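Extracellular solute-binding protein, family 3 (Methylophaga aminisulfidivorans MP, PDB 5SV6) is of unknown function but has a periplasmic solute-binding protein architecture and, as MxaJ, is probably linked to the methanol dehydrogenase system. Local coordinates at residues 120-126 with 249-255. Numbering follows the deposited sequence.
Sequences SDPYYKS and QQFEQSI
Ser126 and Phe251 form a hydrogen-bonded antiparallel pair. Phe251 N reaches Ser126 O at 2.9 Å, and Ser126 N gives a longer bond back to Phe251 O. Gln253 N adds a nearly straight bond to Tyr124 O (2.8 Å, 173° at the hydrogen). Beyond Tyr124 the pairing becomes irregular, though Tyr123 N still bonds Gln253 O.

At the far end, serine hydroxyls join the backbone bonding. Ser120 OG sits between its own N and carbonyl carbon (chi1 72°). There it accepts a hydrogen bond from Ile255 N at 2.9 Å and donates to Asp121 O. Ser120 N bonds Ile255 O in the carbonyl plane. Ser254 OG donates to Ser120 O at 2.9 Å from well above that carbonyl plane; Lys112 also bonds this oxygen. Without the hydroxyl, as with an alanine here, Ile255 N would probably lose its acceptor and Asp121 O this donor, leaving the loop at Ser120 less firmly tied to strand 250-255.

Side-chain packing adds to these bonds. Gln253 CB lies over one face of the Tyr124 ring, 4.0 Å from its centroid, in a CH-pi contact. Gln253 bends at chi2 (-65°), turning its amide away from the ring, where NE2 bonds Asp111. Ile255 CD1 meets Tyr123 CE1 at 3.6 Å, the side chains crossing at about a right angle. The aliphatic parts of Lys125 and Glu252 touch. Pro122 CB and CG lie against Glu252 CB, with OE1 3.4 Å from CG. The extended Lys125 runs on to a salt bridge with Glu237.

Both segments belong to the strands that join the two lobes, as in the hinge of periplasmic binding proteins. Backbone bonds at both ends are supplemented by hydroxyls at Ser120 and Ser254. These satisfy Ile255 N and Ser120 O, consistent with the strands staying joined where regular pairing lapses.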
loop_
_atom_site.group_PDB
_atom_site.type_symbol
_atom_site.label_atom_id
_atom_site.label_comp_id
_atom_site.label_asym_id
_atom_site.label_seq_id
_atom_site.Cartn_x
_atom_site.Cartn_y
_atom_site.Cartn_z
ATOM N N SER A 120 -1.869 -15.629 5.699
ATOM C CA SER A 120 -3.181 -15.930 6.241
ATOM C C SER A 120 -4.211 -15.882 5.121
ATOM O O SER A 120 -3.906 -15.449 3.998
ATOM C CB SER A 120 -3.542 -14.868 7.280
ATOM O OG SER A 120 -3.839 -13.640 6.630
ATOM N N ASP A 121 -5.433 -16.311 5.423
ATOM C CA ASP A 121 -6.574 -15.948 4.590
ATOM C C ASP A 121 -6.516 -14.433 4.401
ATOM O O ASP A 121 -6.224 -13.691 5.351
ATOM C CB ASP A 121 -7.906 -16.315 5.271
ATOM C CG ASP A 121 -8.043 -17.802 5.549
ATOM O OD1 ASP A 121 -7.470 -18.608 4.793
ATOM O OD2 ASP A 121 -8.715 -18.173 6.542
ATOM N N PRO A 122 -6.769 -13.960 3.172
ATOM C CA PRO A 122 -6.761 -12.509 2.928
ATOM C C PRO A 122 -7.802 -11.811 3.803
ATOM O O PRO A 122 -8.911 -12.330 3.932
ATOM C CB PRO A 122 -7.168 -12.387 1.457
ATOM C CG PRO A 122 -6.938 -13.740 0.860
ATOM C CD PRO A 122 -7.124 -14.738 1.973
ATOM N N TYR A 123 -7.459 -10.677 4.412
ATOM C CA TYR A 123 -8.448 -9.972 5.225
ATOM C C TYR A 123 -8.995 -8.729 4.527
ATOM O O TYR A 123 -9.941 -8.110 5.005
ATOM C CB TYR A 123 -7.940 -9.685 6.654
ATOM C CG TYR A 123 -6.712 -8.791 6.749
ATOM C CD1 TYR A 123 -5.424 -9.324 6.702
ATOM C CD2 TYR A 123 -6.846 -7.427 6.933
ATOM C CE1 TYR A 123 -4.304 -8.503 6.800
ATOM C CE2 TYR A 123 -5.748 -6.605 7.046
ATOM C CZ TYR A 123 -4.480 -7.138 6.974
ATOM O OH TYR A 123 -3.399 -6.292 7.082
ATOM N N TYR A 124 -8.388 -8.369 3.396
ATOM C CA TYR A 124 -9.030 -7.455 2.441
ATOM C C TYR A 124 -8.394 -7.501 1.069
ATOM O O TYR A 124 -7.335 -8.082 0.878
ATOM C CB TYR A 124 -9.081 -6.000 2.940
ATOM C CG TYR A 124 -7.747 -5.264 3.075
ATOM C CD1 TYR A 124 -7.440 -4.179 2.256
ATOM C CD2 TYR A 124 -6.827 -5.623 4.049
ATOM C CE1 TYR A 124 -6.234 -3.492 2.388
ATOM C CE2 TYR A 124 -5.627 -4.941 4.199
ATOM C CZ TYR A 124 -5.336 -3.875 3.367
ATOM O OH TYR A 124 -4.144 -3.195 3.529
ATOM N N LYS A 125 -9.044 -6.843 0.124
ATOM C CA LYS A 125 -8.499 -6.688 -1.214
ATOM C C LYS A 125 -8.667 -5.223 -1.614
ATOM O O LYS A 125 -9.723 -4.617 -1.398
ATOM C CB LYS A 125 -9.242 -7.617 -2.182
ATOM C CG LYS A 125 -8.695 -7.659 -3.627
ATOM C CD LYS A 125 -9.581 -8.583 -4.479
ATOM C CE LYS A 125 -9.102 -8.661 -5.921
ATOM N NZ LYS A 125 -9.888 -9.654 -6.695
ATOM N N SER A 126 -7.618 -4.634 -2.170
ATOM C CA SER A 126 -7.747 -3.272 -2.678
ATOM C C SER A 126 -6.978 -3.159 -3.982
ATOM O O SER A 126 -6.533 -4.160 -4.526
ATOM C CB SER A 126 -7.264 -2.252 -1.642
ATOM O OG SER A 126 -7.712 -0.954 -1.984
ATOM N N GLN A 249 -3.619 -5.042 -11.010
ATOM C CA GLN A 249 -3.681 -3.759 -10.297
ATOM C C GLN A 249 -4.381 -3.893 -8.949
ATOM O O GLN A 249 -4.412 -2.939 -8.169
ATOM C CB GLN A 249 -4.450 -2.731 -11.123
ATOM C CG GLN A 249 -4.098 -2.721 -12.590
ATOM C CD GLN A 249 -2.862 -1.916 -12.884
ATOM O OE1 GLN A 249 -2.775 -0.746 -12.517
ATOM N NE2 GLN A 249 -1.894 -2.534 -13.563
ATOM N N GLN A 250 -4.967 -5.062 -8.699
ATOM C CA GLN A 250 -5.705 -5.326 -7.462
ATOM C C GLN A 250 -5.081 -6.512 -6.735
ATOM O O GLN A 250 -4.771 -7.522 -7.355
ATOM C CB GLN A 250 -7.181 -5.622 -7.762
ATOM C CG GLN A 250 -7.954 -4.447 -8.333
ATOM C CD GLN A 250 -9.409 -4.787 -8.636
ATOM O OE1 GLN A 250 -9.941 -5.793 -8.160
ATOM N NE2 GLN A 250 -10.065 -3.929 -9.404
ATOM N N PHE A 251 -4.901 -6.391 -5.420
ATOM C CA PHE A 251 -4.164 -7.404 -4.658
ATOM C C PHE A 251 -4.837 -7.752 -3.331
ATOM O O PHE A 251 -5.216 -6.858 -2.566
ATOM C CB PHE A 251 -2.733 -6.920 -4.380
ATOM C CG PHE A 251 -1.909 -6.720 -5.629
ATOM C CD1 PHE A 251 -1.050 -7.720 -6.073
ATOM C CD2 PHE A 251 -2.016 -5.550 -6.367
ATOM C CE1 PHE A 251 -0.313 -7.555 -7.237
ATOM C CE2 PHE A 251 -1.277 -5.373 -7.536
ATOM C CZ PHE A 251 -0.422 -6.378 -7.970
ATOM N N GLU A 252 -4.958 -9.049 -3.057
ATOM C CA GLU A 252 -5.432 -9.513 -1.758
ATOM C C GLU A 252 -4.313 -9.336 -0.737
ATOM O O GLU A 252 -3.146 -9.615 -1.026
ATOM C CB GLU A 252 -5.867 -10.982 -1.819
ATOM C CG GLU A 252 -7.144 -11.211 -2.626
ATOM C CD GLU A 252 -7.512 -12.682 -2.723
ATOM O OE1 GLU A 252 -6.638 -13.543 -2.483
ATOM O OE2 GLU A 252 -8.684 -12.979 -3.015
ATOM N N GLN A 253 -4.666 -8.873 0.456
ATOM C CA GLN A 253 -3.671 -8.657 1.506
ATOM C C GLN A 253 -3.835 -9.636 2.671
ATOM O O GLN A 253 -4.952 -9.902 3.110
ATOM C CB GLN A 253 -3.746 -7.216 2.011
ATOM C CG GLN A 253 -3.512 -6.185 0.909
ATOM C CD GLN A 253 -2.108 -6.262 0.350
ATOM O OE1 GLN A 253 -1.140 -5.974 1.053
ATOM N NE2 GLN A 253 -1.986 -6.682 -0.910
ATOM N N SER A 254 -2.717 -10.141 3.184
ATOM C CA SER A 254 -2.727 -11.135 4.260
ATOM C C SER A 254 -1.740 -10.800 5.368
ATOM O O SER A 254 -0.803 -10.032 5.164
ATOM C CB SER A 254 -2.347 -12.514 3.716
ATOM O OG SER A 254 -3.259 -12.976 2.735
ATOM N N ILE A 255 -1.950 -11.393 6.539
ATOM C CA ILE A 255 -0.936 -11.405 7.597
ATOM C C ILE A 255 0.147 -12.388 7.176
ATOM O O ILE A 255 -0.174 -13.407 6.568
ATOM C CB ILE A 255 -1.536 -11.924 8.927
ATOM C CG1 ILE A 255 -2.770 -11.115 9.346
ATOM C CG2 ILE A 255 -0.491 -11.937 10.023
ATOM C CD1 ILE A 255 -2.498 -9.666 9.641
#